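Local structure of polymerase X (Deinococcus radiodurans, 2W9M) at residues R12-L17 and S43-N48; E18-L23 and A83-A88; P239-G244 and P283-A288; S181-G186 and E199-G204; A319-V324 and Q532-G537. The protein probably extends DNA from deoxyribonucleoside triphosphates as a family X DNA polymerase, and binds zinc ions in a polymerase/histidinol phosphatase domain. One frame throughout, in Å; residues are numbered along the deposited sequence.

Interaction 1. Residues R12-L17 and S43-N48; sequences RLVHAL and SLEELN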
# COMPACT_ATOMS: atom_id res chain seq x y z
N ARG A 12 31.67 -3.29 13.48
CA ARG A 12 30.37 -3.53 12.86
C ARG A 12 29.23 -3.36 13.87
O ARG A 12 28.14 -2.89 13.51
CB ARG A 12 30.32 -4.92 12.24
CG ARG A 12 29.22 -5.06 11.20
CD ARG A 12 28.55 -6.42 11.23
NE ARG A 12 27.28 -6.36 10.52
CZ ARG A 12 27.18 -6.37 9.19
NH1 ARG A 12 28.27 -6.45 8.44
NH2 ARG A 12 25.99 -6.31 8.61
N LEU A 13 29.48 -3.74 15.11
CA LEU A 13 28.52 -3.57 16.20
C LEU A 13 28.29 -2.08 16.46
O LEU A 13 27.16 -1.64 16.68
CB LEU A 13 29.02 -4.24 17.48
CG LEU A 13 29.53 -5.68 17.38
CD1 LEU A 13 30.02 -6.18 18.73
CD2 LEU A 13 28.47 -6.61 16.82
N VAL A 14 29.37 -1.30 16.43
CA VAL A 14 29.26 0.13 16.63
C VAL A 14 28.36 0.75 15.57
O VAL A 14 27.62 1.70 15.84
CB VAL A 14 30.64 0.82 16.61
CG1 VAL A 14 30.50 2.30 16.90
CG2 VAL A 14 31.57 0.17 17.61
N HIS A 15 28.42 0.21 14.35
CA HIS A 15 27.66 0.75 13.23
C HIS A 15 26.16 0.46 13.36
O HIS A 15 25.32 1.31 13.09
CB HIS A 15 28.19 0.20 11.91
CG HIS A 15 27.97 1.11 10.75
ND1 HIS A 15 26.79 1.79 10.54
CD2 HIS A 15 28.79 1.47 9.72
CE1 HIS A 15 26.88 2.52 9.44
NE2 HIS A 15 28.08 2.34 8.93
N ALA A 16 25.84 -0.77 13.76
CA ALA A 16 24.45 -1.15 13.99
C ALA A 16 23.86 -0.32 15.13
O ALA A 16 22.73 0.16 15.03
CB ALA A 16 24.35 -2.63 14.31
N LEU A 17 24.63 -0.15 16.20
CA LEU A 17 24.19 0.68 17.33
C LEU A 17 23.97 2.12 16.89
O LEU A 17 23.03 2.77 17.34
CB LEU A 17 25.21 0.63 18.47
CG LEU A 17 25.33 -0.70 19.22
CD1 LEU A 17 26.47 -0.66 20.23
CD2 LEU A 17 24.02 -1.05 19.90
N SER A 43 30.90 4.36 23.36
CA SER A 43 31.66 3.60 24.36
C SER A 43 32.37 2.41 23.72
O SER A 43 33.54 2.15 24.00
CB SER A 43 30.76 3.14 25.51
OG SER A 43 30.34 4.24 26.31
N LEU A 44 31.66 1.68 22.87
CA LEU A 44 32.27 0.58 22.12
C LEU A 44 33.38 1.11 21.22
O LEU A 44 34.22 0.35 20.74
CB LEU A 44 31.23 -0.15 21.27
CG LEU A 44 30.46 -1.28 21.96
CD1 LEU A 44 29.57 -1.99 20.96
CD2 LEU A 44 31.43 -2.25 22.61
N GLU A 45 33.38 2.42 21.01
CA GLU A 45 34.42 3.08 20.23
C GLU A 45 35.79 2.81 20.85
O GLU A 45 36.54 1.96 20.36
CB GLU A 45 34.17 4.58 20.16
CG GLU A 45 34.66 5.23 18.88
CD GLU A 45 33.78 4.88 17.69
OE1 GLU A 45 32.54 4.95 17.83
OE2 GLU A 45 34.33 4.53 16.62
N GLU A 46 36.11 3.53 21.92
CA GLU A 46 37.38 3.37 22.61
C GLU A 46 37.38 2.13 23.50
O GLU A 46 37.06 2.21 24.69
CB GLU A 46 37.71 4.60 23.46
CG GLU A 46 37.22 5.91 22.87
CD GLU A 46 35.77 6.20 23.22
OE1 GLU A 46 35.17 5.40 23.97
OE2 GLU A 46 35.24 7.23 22.74
N LEU A 47 37.74 0.99 22.92
CA LEU A 47 37.78 -0.28 23.65
C LEU A 47 38.68 -1.27 22.93
O LEU A 47 38.27 -1.90 21.95
CB LEU A 47 36.37 -0.87 23.78
CG LEU A 47 35.45 -0.28 24.85
CD1 LEU A 47 34.07 -0.91 24.76
CD2 LEU A 47 36.04 -0.47 26.23
N ASN A 48 39.91 -1.39 23.41
CA ASN A 48 40.87 -2.29 22.79
C ASN A 48 40.40 -3.74 22.82
O ASN A 48 40.75 -4.54 21.95
CB ASN A 48 42.24 -2.16 23.46
CG ASN A 48 42.82 -0.76 23.35
OD1 ASN A 48 42.09 0.24 23.44
ND2 ASN A 48 44.13 -0.67 23.16

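Interaction 2. Residues E18-L23 and A83-A88; sequences ERTADL and APLEAA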
# COMPACT_ATOMS: atom_id res chain seq x y z
N GLU A 18 24.84 2.61 16.01
CA GLU A 18 24.73 3.97 15.48
C GLU A 18 23.60 4.12 14.46
O GLU A 18 23.09 5.22 14.25
CB GLU A 18 26.05 4.41 14.86
CG GLU A 18 27.04 4.99 15.86
CD GLU A 18 28.47 5.03 15.34
OE1 GLU A 18 28.87 4.08 14.63
OE2 GLU A 18 29.19 6.00 15.66
N ARG A 19 23.22 3.01 13.83
CA ARG A 19 22.15 3.05 12.83
C ARG A 19 20.77 2.98 13.50
O ARG A 19 19.78 3.41 12.92
CB ARG A 19 22.31 1.92 11.81
CG ARG A 19 21.45 2.10 10.56
CD ARG A 19 21.73 1.03 9.51
NE ARG A 19 23.13 1.00 9.09
CZ ARG A 19 23.98 0.01 9.36
NH1 ARG A 19 23.58 -1.04 10.06
NH2 ARG A 19 25.23 0.08 8.93
N THR A 20 20.73 2.43 14.72
CA THR A 20 19.49 2.32 15.48
C THR A 20 19.08 3.66 16.10
O THR A 20 17.89 3.97 16.20
CB THR A 20 19.61 1.28 16.61
OG1 THR A 20 20.23 0.09 16.10
CG2 THR A 20 18.23 0.94 17.16
N ALA A 21 20.06 4.44 16.53
CA ALA A 21 19.79 5.75 17.09
C ALA A 21 19.31 6.69 15.99
O ALA A 21 18.42 7.50 16.21
CB ALA A 21 21.03 6.32 17.78
N ASP A 22 19.90 6.55 14.81
CA ASP A 22 19.50 7.34 13.65
C ASP A 22 18.06 7.05 13.25
O ASP A 22 17.30 7.96 12.90
CB ASP A 22 20.44 7.08 12.46
CG ASP A 22 21.76 7.83 12.58
OD1 ASP A 22 21.77 8.95 13.13
OD2 ASP A 22 22.79 7.29 12.12
N LEU A 23 17.68 5.78 13.31
CA LEU A 23 16.31 5.35 13.02
C LEU A 23 15.30 5.88 14.04
O LEU A 23 14.20 6.31 13.67
CB LEU A 23 16.23 3.82 12.94
CG LEU A 23 16.65 3.18 11.61
CD1 LEU A 23 16.74 1.66 11.74
CD2 LEU A 23 15.66 3.56 10.53
N ALA A 83 19.14 -7.48 16.57
CA ALA A 83 17.72 -7.55 16.90
C ALA A 83 16.97 -6.24 16.64
O ALA A 83 16.02 -6.21 15.86
CB ALA A 83 17.52 -8.02 18.34
N PRO A 84 17.40 -5.15 17.31
CA PRO A 84 16.72 -3.85 17.17
C PRO A 84 16.39 -3.45 15.73
O PRO A 84 15.32 -2.88 15.50
CB PRO A 84 17.72 -2.87 17.79
CG PRO A 84 18.40 -3.68 18.83
CD PRO A 84 18.53 -5.07 18.25
N LEU A 85 17.27 -3.75 14.78
CA LEU A 85 17.01 -3.40 13.38
C LEU A 85 15.92 -4.27 12.76
O LEU A 85 15.16 -3.80 11.91
CB LEU A 85 18.30 -3.49 12.55
CG LEU A 85 19.34 -2.42 12.88
CD1 LEU A 85 20.56 -2.55 11.98
CD2 LEU A 85 18.72 -1.04 12.77
N GLU A 86 15.83 -5.52 13.20
CA GLU A 86 14.78 -6.41 12.73
C GLU A 86 13.41 -5.97 13.24
O GLU A 86 12.42 -6.03 12.51
CB GLU A 86 15.06 -7.85 13.16
CG GLU A 86 16.40 -8.39 12.69
CD GLU A 86 16.52 -8.42 11.17
OE1 GLU A 86 16.07 -7.46 10.50
OE2 GLU A 86 17.08 -9.41 10.65
N ALA A 87 13.37 -5.52 14.49
CA ALA A 87 12.15 -4.98 15.07
C ALA A 87 11.66 -3.80 14.24
O ALA A 87 10.49 -3.72 13.90
CB ALA A 87 12.38 -4.56 16.51
N ALA A 88 12.58 -2.90 13.91
CA ALA A 88 12.24 -1.71 13.14
C ALA A 88 11.72 -2.05 11.74
O ALA A 88 10.81 -1.38 11.23
CB ALA A 88 13.43 -0.77 13.05

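Interaction 3. Residues P239-G244 and P283-A288; sequences PAEARG and PTPTEA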
# COMPACT_ATOMS: atom_id res chain seq x y z
N PRO A 239 -4.59 2.15 -35.72
CA PRO A 239 -5.53 3.04 -36.41
C PRO A 239 -6.83 3.10 -35.63
O PRO A 239 -7.15 2.15 -34.92
CB PRO A 239 -5.77 2.32 -37.74
CG PRO A 239 -4.59 1.43 -37.92
CD PRO A 239 -4.19 1.00 -36.55
N ALA A 240 -7.57 4.20 -35.76
CA ALA A 240 -8.81 4.38 -35.02
C ALA A 240 -9.74 3.17 -35.13
O ALA A 240 -10.48 2.86 -34.20
CB ALA A 240 -9.52 5.65 -35.46
N GLU A 241 -9.70 2.50 -36.28
CA GLU A 241 -10.62 1.39 -36.55
C GLU A 241 -10.18 0.08 -35.92
O GLU A 241 -10.95 -0.89 -35.87
CB GLU A 241 -10.79 1.20 -38.06
CG GLU A 241 -11.40 2.39 -38.77
CD GLU A 241 -12.70 2.85 -38.14
OE1 GLU A 241 -13.60 2.00 -37.93
OE2 GLU A 241 -12.82 4.06 -37.86
N ALA A 242 -8.94 0.04 -35.44
CA ALA A 242 -8.40 -1.17 -34.83
C ALA A 242 -8.23 -1.01 -33.32
O ALA A 242 -8.01 -2.00 -32.62
CB ALA A 242 -7.08 -1.55 -35.47
N ARG A 243 -8.36 0.22 -32.84
CA ARG A 243 -8.12 0.52 -31.43
C ARG A 243 -8.81 -0.47 -30.49
O ARG A 243 -8.20 -0.95 -29.54
CB ARG A 243 -8.54 1.95 -31.09
CG ARG A 243 -8.63 2.22 -29.59
CD ARG A 243 -7.27 2.05 -28.90
NE ARG A 243 -6.57 3.32 -28.85
CZ ARG A 243 -6.55 4.13 -27.79
NH1 ARG A 243 -7.18 3.79 -26.67
NH2 ARG A 243 -5.89 5.27 -27.85
N GLY A 244 -10.08 -0.78 -30.76
CA GLY A 244 -10.83 -1.70 -29.93
C GLY A 244 -10.15 -3.04 -29.75
O GLY A 244 -10.18 -3.61 -28.66
N PRO A 283 -14.75 -3.29 -38.86
CA PRO A 283 -14.32 -2.12 -38.10
C PRO A 283 -14.41 -2.38 -36.61
O PRO A 283 -15.44 -2.85 -36.12
CB PRO A 283 -15.33 -1.04 -38.52
CG PRO A 283 -15.86 -1.51 -39.83
CD PRO A 283 -15.90 -3.00 -39.73
N THR A 284 -13.34 -2.06 -35.88
CA THR A 284 -13.28 -2.33 -34.45
C THR A 284 -12.79 -1.10 -33.69
O THR A 284 -11.63 -1.02 -33.28
CB THR A 284 -12.37 -3.54 -34.17
OG1 THR A 284 -13.04 -4.75 -34.53
CG2 THR A 284 -12.01 -3.61 -32.70
N PRO A 285 -13.68 -0.11 -33.50
CA PRO A 285 -13.32 1.16 -32.85
C PRO A 285 -13.25 1.03 -31.33
O PRO A 285 -12.49 1.75 -30.69
CB PRO A 285 -14.47 2.10 -33.24
CG PRO A 285 -15.27 1.36 -34.29
CD PRO A 285 -15.06 -0.08 -34.01
N THR A 286 -14.05 0.12 -30.76
CA THR A 286 -14.14 -0.03 -29.32
C THR A 286 -14.12 -1.50 -28.92
O THR A 286 -14.50 -2.36 -29.71
CB THR A 286 -15.45 0.60 -28.78
OG1 THR A 286 -15.44 2.01 -29.03
CG2 THR A 286 -15.60 0.35 -27.28
N GLU A 287 -13.66 -1.78 -27.71
CA GLU A 287 -13.71 -3.13 -27.17
C GLU A 287 -15.10 -3.72 -27.34
O GLU A 287 -15.26 -4.84 -27.84
CB GLU A 287 -13.34 -3.13 -25.68
CG GLU A 287 -11.87 -2.92 -25.39
CD GLU A 287 -11.50 -3.29 -23.96
OE1 GLU A 287 -12.33 -3.08 -23.05
OE2 GLU A 287 -10.38 -3.81 -23.75
N ALA A 288 -16.11 -2.96 -26.94
CA ALA A 288 -17.50 -3.43 -26.97
C ALA A 288 -17.88 -4.00 -28.33
O ALA A 288 -18.63 -4.98 -28.42
CB ALA A 288 -18.45 -2.32 -26.58

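Interaction 4. Residues S181-G186 and E199-G204; sequences SPAPAG and ELTVTG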
# COMPACT_ATOMS: atom_id res chain seq x y z
N SER A 181 -5.53 10.07 -27.78
CA SER A 181 -6.51 9.37 -26.94
C SER A 181 -5.90 8.27 -26.07
O SER A 181 -6.30 7.12 -26.17
CB SER A 181 -7.63 8.78 -27.80
OG SER A 181 -8.42 9.82 -28.37
N PRO A 182 -4.96 8.65 -25.19
CA PRO A 182 -4.21 7.69 -24.37
C PRO A 182 -5.13 6.90 -23.44
O PRO A 182 -6.20 7.39 -23.09
CB PRO A 182 -3.29 8.58 -23.52
CG PRO A 182 -3.37 9.95 -24.13
CD PRO A 182 -4.70 10.04 -24.78
N ALA A 183 -4.70 5.70 -23.05
CA ALA A 183 -5.45 4.88 -22.10
C ALA A 183 -4.53 3.85 -21.47
O ALA A 183 -3.79 3.16 -22.17
CB ALA A 183 -6.62 4.19 -22.80
N PRO A 184 -4.57 3.73 -20.13
CA PRO A 184 -3.75 2.72 -19.45
C PRO A 184 -4.03 1.34 -20.03
O PRO A 184 -5.15 1.05 -20.43
CB PRO A 184 -4.25 2.80 -18.00
CG PRO A 184 -4.75 4.19 -17.85
CD PRO A 184 -5.34 4.56 -19.19
N ALA A 185 -3.00 0.49 -20.09
CA ALA A 185 -3.18 -0.85 -20.61
C ALA A 185 -2.48 -1.86 -19.72
O ALA A 185 -1.85 -1.50 -18.73
CB ALA A 185 -2.64 -0.93 -22.03
N GLY A 186 -2.61 -3.13 -20.08
CA GLY A 186 -1.93 -4.20 -19.38
C GLY A 186 -2.08 -4.16 -17.87
O GLY A 186 -3.19 -4.02 -17.35
N GLU A 199 2.31 0.57 -19.01
CA GLU A 199 1.74 0.28 -20.32
C GLU A 199 0.62 1.24 -20.68
O GLU A 199 -0.25 1.55 -19.87
CB GLU A 199 1.23 -1.17 -20.37
CG GLU A 199 2.34 -2.21 -20.46
CD GLU A 199 1.86 -3.61 -20.10
OE1 GLU A 199 1.71 -4.45 -21.01
OE2 GLU A 199 1.62 -3.87 -18.89
N LEU A 200 0.65 1.72 -21.92
CA LEU A 200 -0.30 2.70 -22.40
C LEU A 200 -0.83 2.24 -23.75
O LEU A 200 -0.15 1.53 -24.49
CB LEU A 200 0.39 4.06 -22.55
CG LEU A 200 -0.29 5.32 -22.01
CD1 LEU A 200 -0.81 5.08 -20.61
CD2 LEU A 200 0.69 6.49 -22.02
N THR A 201 -2.06 2.62 -24.07
CA THR A 201 -2.60 2.32 -25.38
C THR A 201 -2.96 3.65 -26.07
O THR A 201 -3.26 4.64 -25.40
CB THR A 201 -3.80 1.36 -25.29
OG1 THR A 201 -3.67 0.33 -26.29
CG2 THR A 201 -5.11 2.10 -25.45
N VAL A 202 -2.91 3.67 -27.39
CA VAL A 202 -2.94 4.93 -28.14
C VAL A 202 -3.39 4.69 -29.59
O VAL A 202 -3.07 3.65 -30.17
CB VAL A 202 -1.54 5.58 -28.12
CG1 VAL A 202 -1.21 6.22 -29.46
CG2 VAL A 202 -1.41 6.57 -26.97
N THR A 203 -4.14 5.63 -30.17
CA THR A 203 -4.45 5.56 -31.59
C THR A 203 -3.56 6.52 -32.37
O THR A 203 -3.35 7.66 -31.97
CB THR A 203 -5.92 5.88 -31.92
OG1 THR A 203 -6.09 7.30 -32.03
CG2 THR A 203 -6.86 5.33 -30.85
N GLY A 204 -3.04 6.05 -33.50
CA GLY A 204 -2.10 6.83 -34.28
C GLY A 204 -0.95 5.96 -34.72
O GLY A 204 -1.01 4.74 -34.60

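Interaction 5. Residues A319-V324 and Q532-G537; sequences AELVTV and QARKAG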
# COMPACT_ATOMS: atom_id res chain seq x y z
N ALA A 319 -20.68 -0.95 -12.49
CA ALA A 319 -21.37 0.23 -11.97
C ALA A 319 -21.91 0.03 -10.56
O ALA A 319 -22.36 0.99 -9.92
CB ALA A 319 -22.48 0.65 -12.92
N GLU A 320 -21.88 -1.20 -10.07
CA GLU A 320 -22.34 -1.51 -8.71
C GLU A 320 -21.19 -1.61 -7.72
O GLU A 320 -21.40 -1.60 -6.51
CB GLU A 320 -23.12 -2.83 -8.69
CG GLU A 320 -24.36 -2.86 -9.57
CD GLU A 320 -24.99 -4.24 -9.63
OE1 GLU A 320 -24.30 -5.20 -10.03
OE2 GLU A 320 -26.19 -4.35 -9.27
N LEU A 321 -19.96 -1.72 -8.24
CA LEU A 321 -18.79 -1.94 -7.39
C LEU A 321 -18.35 -0.68 -6.64
O LEU A 321 -18.65 0.45 -7.05
CB LEU A 321 -17.63 -2.50 -8.22
CG LEU A 321 -17.86 -3.86 -8.90
CD1 LEU A 321 -16.68 -4.21 -9.79
CD2 LEU A 321 -18.10 -4.95 -7.88
N VAL A 322 -17.63 -0.87 -5.55
CA VAL A 322 -17.17 0.24 -4.72
C VAL A 322 -16.26 1.18 -5.51
O VAL A 322 -15.53 0.75 -6.41
CB VAL A 322 -16.47 -0.26 -3.45
CG1 VAL A 322 -15.23 -1.08 -3.80
CG2 VAL A 322 -16.10 0.90 -2.54
N THR A 323 -16.31 2.47 -5.17
CA THR A 323 -15.41 3.46 -5.76
C THR A 323 -14.81 4.31 -4.65
O THR A 323 -15.29 4.28 -3.52
CB THR A 323 -16.14 4.38 -6.75
OG1 THR A 323 -17.07 5.19 -6.03
CG2 THR A 323 -16.87 3.56 -7.80
N VAL A 324 -13.77 5.07 -4.98
CA VAL A 324 -13.13 5.95 -4.01
C VAL A 324 -14.14 6.92 -3.39
O VAL A 324 -14.02 7.30 -2.23
CB VAL A 324 -11.95 6.74 -4.63
CG1 VAL A 324 -11.41 7.77 -3.66
CG2 VAL A 324 -10.84 5.79 -5.05
N GLN A 532 -8.19 -3.12 -6.01
CA GLN A 532 -8.14 -4.49 -5.50
C GLN A 532 -9.53 -4.98 -5.10
O GLN A 532 -9.91 -6.11 -5.40
CB GLN A 532 -7.19 -4.58 -4.29
CG GLN A 532 -5.83 -3.93 -4.51
CD GLN A 532 -5.15 -4.40 -5.79
OE1 GLN A 532 -4.84 -5.58 -5.97
NE2 GLN A 532 -4.91 -3.46 -6.70
N ALA A 533 -10.29 -4.12 -4.42
CA ALA A 533 -11.64 -4.47 -3.98
C ALA A 533 -12.56 -4.77 -5.16
O ALA A 533 -13.41 -5.66 -5.09
CB ALA A 533 -12.22 -3.36 -3.12
N ARG A 534 -12.40 -4.03 -6.25
CA ARG A 534 -13.27 -4.21 -7.42
C ARG A 534 -13.02 -5.53 -8.14
O ARG A 534 -13.94 -6.14 -8.68
CB ARG A 534 -13.13 -3.02 -8.37
CG ARG A 534 -13.63 -1.72 -7.77
CD ARG A 534 -13.23 -0.54 -8.61
NE ARG A 534 -13.86 -0.57 -9.93
CZ ARG A 534 -15.06 -0.06 -10.20
NH1 ARG A 534 -15.76 0.52 -9.23
NH2 ARG A 534 -15.56 -0.14 -11.43
N LYS A 535 -11.77 -5.99 -8.15
CA LYS A 535 -11.46 -7.29 -8.72
C LYS A 535 -12.06 -8.40 -7.87
O LYS A 535 -12.37 -9.48 -8.38
CB LYS A 535 -9.94 -7.47 -8.84
CG LYS A 535 -9.31 -6.48 -9.82
CD LYS A 535 -7.86 -6.22 -9.50
CE LYS A 535 -7.00 -7.44 -9.77
NZ LYS A 535 -5.62 -7.25 -9.23
N ALA A 536 -12.25 -8.14 -6.58
CA ALA A 536 -12.86 -9.12 -5.70
C ALA A 536 -14.38 -9.08 -5.83
O ALA A 536 -15.08 -9.95 -5.33
CB ALA A 536 -12.42 -8.90 -4.26
N GLY A 537 -14.88 -8.05 -6.50
CA GLY A 537 -16.31 -7.92 -6.72
C GLY A 537 -17.06 -7.28 -5.57
O GLY A 537 -18.25 -7.55 -5.35

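Interaction 1. Residues R12-L17 and S43-N48
Leu44 is inserted against Leu13, Val14 and Leu17, and the meeting of the two helices shows how close apolar fit can join two segments without a hydrogen bond between them. The apolar contacts divide the length of Leu44 among its partners. Near the backbone, Leu44 CB lies 3.7 Å from Val14 CG2, and the two side chains slide past each other in opposite directions. Farther out, the methyl Leu44 CD1 meets the methyl Leu17 CD1 at 3.5 Å, these side chains crossing at about a right angle; the same Leu44 CD1 borders Leu13 CB at 4.2 Å. With CG opposite the carbonyl carbon (chi1 -87°) and the chain extended beyond it, Leu44 presents this methyl to the leucines.

A second kind of contact sets a charged group on a methyl. Val14 sends its other branch, CG1, to Glu45 OE1 at 3.5 Å, where the glutamate, bent at chi2 (73°), swings its carboxylate back across the valine. That carboxylate also stands near Glu18, which is likely to make proton uptake by one of the two somewhat easier.

Helix 67-79 covers the same apolar seam, with Phe76 on Leu13 and Leu73 on Leu44. Earlier in helix 34-45, Tyr37 and Ala41 reach Leu17, while Phe82 approaches it from a loop, completing this corner of the N-terminal helix-hairpin-helix domain.

Interaction 2. Residues E18-L23 and A83-A88
Leu85 projects from helix 83-91 into the groove lined by Arg19, Thr20 and Leu23, and it has the most surface buried here. The short segments run roughly alongside each other, 32° apart in direction with axes 9.9 Å apart, so one long side chain can touch successive residues of the facing helix. Its branches part: Leu85 CD2 meets Leu23 CD1 at 3.5 Å, the side chains crossing at about a right angle, whereas Leu85 CD1 sits in plane at the edge of the Arg19 guanidinium, 3.9 Å from Arg19 NH1.

Thr20 comes next in buried surface and shows two different sides. Its methyl Thr20 CG2 packs on Pro84 CB at 3.9 Å, while OG1, set beside the backbone N (chi1 -45°), is hydrogen-bonded to Ala16 O and merely borders Leu85 CD2 at 3.8 Å. Leu23 extends the apolar seam by one turn, its CD1 also lying 4.3 Å from Ala88 CB.

Cutting Leu85 back to alanine would probably open a gap between helix 83-91 and the side chains of Thr20 and Leu23, and leave the edge of the Arg19 guanidinium without its apolar neighbour.

The side chain of Ala88 lies about 10 Å from those of the zinc ligands Asp339 and His428, and Tyr370 meets Pro84 from the zinc-binding part of the chain. Around this pair, Tyr37 of helix 34-45 touches Pro84, and Phe82 touches Thr20.

Interaction 3. Residues P239-G244 and P283-A288
Gly244 lies flush against Thr284, Thr286 and Glu287, a case in which backbone must meet backbone because nothing larger fits. Its amide N donates to Thr284 O at 3.0 Å with an N-H...O angle of 137°, approaching at a tilt from the carbonyl plane. A side chain at this position would run into Thr286 O and Thr284 CG2. The threonine methyl occupies that side instead: with CG2 opposite its own backbone N (chi1 -75° for OG1), Thr284 CG2 rests 3.5 Å from Gly244 C. Glu287 CG closes the far side, 3.7 Å from Gly244 O. Close by, Pro285 CA points a hydrogen at Ala240 O across 3.6 Å. A bond from Thr284 N to Glu241 O continues the pairing, although the placing of that oxygen is less certain. On the buried side, Arg243 sends its charged end to Ser181 O, and Glu287 forms salt bridges with Arg304 and Arg189.

The outer side is looser. Glu241, bent at chi2, brings OE1 to 3.5 Å from Pro283 CB and 4.1 Å from Pro285 CG, the exposed side chain running obliquely to both prolines.

Each segment is a turn leading from a strand into a helix: 231-238 into 243-249, and 280-282 into 287-293. Their pairing joins the turn that leaves the mixed sheet to 283-288, part of the polymerase beta-type thumb, consistent with the palm-thumb junction of family X polymerases.

Interaction 4. Residues S181-G186 and E199-G204
Glu199 lies along the backbone of Ala185 and Gly186, and tracing it outward shows how a strand residue can reach beyond its sheet. Its CB is 3.5 Å from Ala185 O. CG stands opposite the carbonyl carbon (chi1 -74°) and the chain then extends, so that CD comes 3.9 Å from Gly186 CA. At the tip, Glu199 OE2 is 3.6 Å from the same Gly186 CA and is hydrogen-bonded to Asp187 N at the start of helix 186-190; OE1 has a long, weak ion pair with Arg250. Gly186, with its positive phi of 49°, suits this place, since a CB there would collide with OE2. An alanine in place of Glu199 would probably leave Asp187 N without its carboxylate acceptor and uncover Gly186.

The short strand 183-184 runs antiparallel to 194-203, which also pairs in parallel with 231-238 in the mixed sheet; this sheet probably corresponds to the palm of family X polymerases. Ala183 and Thr201 are a hydrogen-bonded pair, with Ala183 N to Thr201 O at 3.0 Å and Thr201 N to Ala183 O at 2.6 Å. Ala185 N adds a third bond, to Glu199 O at 3.0 Å, arriving from well above the carbonyl plane (55° out of it). On the face bearing Ala183 and Thr201, the Thr201 CG2 methyl packs 3.7 Å from Ala183 CB, while Thr201 OG1 is hydrogen-bonded to Asp247 of helix 243-249.

Interaction 5. Residues A319-V324 and Q532-G537
Arg534 NH1 donates to Val322 O at 2.8 Å, and round this bond an arginine is received as both a polar and an apolar partner. The oxygen lies in the guanidinium plane and the bond is fairly straight (153° at the hydrogen), yet the donor stands 45° above the carbonyl plane. Leu321 CB covers one face of the guanidinium, 3.7 Å from its plane and offset toward the rim, while Thr323 CG2 comes obliquely to within 3.5 Å of Arg534 NH1. The aliphatic part is used as well: Arg534 CG and CD each lie 3.4 Å from Val322 O, the chain bending at chi3 (64°) to bring the head round to that carbonyl.

Leucine and valine fill the remaining first shell. Leu321 straddles the helix end, with CD1 3.5 Å from Arg534 O and CD2 3.4 Å from Gly537 C, and Val322 CG1 meets Ala533 CB at 3.8 Å. Gly537, with positive phi, closes helix 526-535 in a Schellman motif.

Second-shell groups set these in place. A backbone hydrogen bond pairs Val322 with Leu538, Asp326 accepts from Thr323 N, and Ile513 of strand 511-514 touches both Val322 and Ala533. Glu302 forms a salt bridge with Arg534 NH2.

The guanidinium is therefore held in orientation by Val322 O in its plane and Glu302 on NH2, with the Leu321 methylene against one face, and its charge is probably well balanced by Glu302. The partly buried cation thus fastens the segment leading to strand 329-333 onto the last turn of helix 526-535.

From the N terminus, interaction 1 closes a short loop between helices 10-26 and 34-45. Interaction 2 starts later on the same first helix and reaches to helix 83-91, so the two loops cross, their centres 14 Å apart. The remaining contacts follow in series. Interaction 4 closes within the mixed sheet, and interaction 3 then joins the turn after that sheet to the entry into helix 287-293; the two touch through Arg243. Interaction 5 spans the longest interval, enclosing most of the parallel-sheet zinc domain. None nests inside another. Centres of interactions 1 and 3 are 67 Å apart, on opposite sides of the chain's centre, consistent with an extended polymerase.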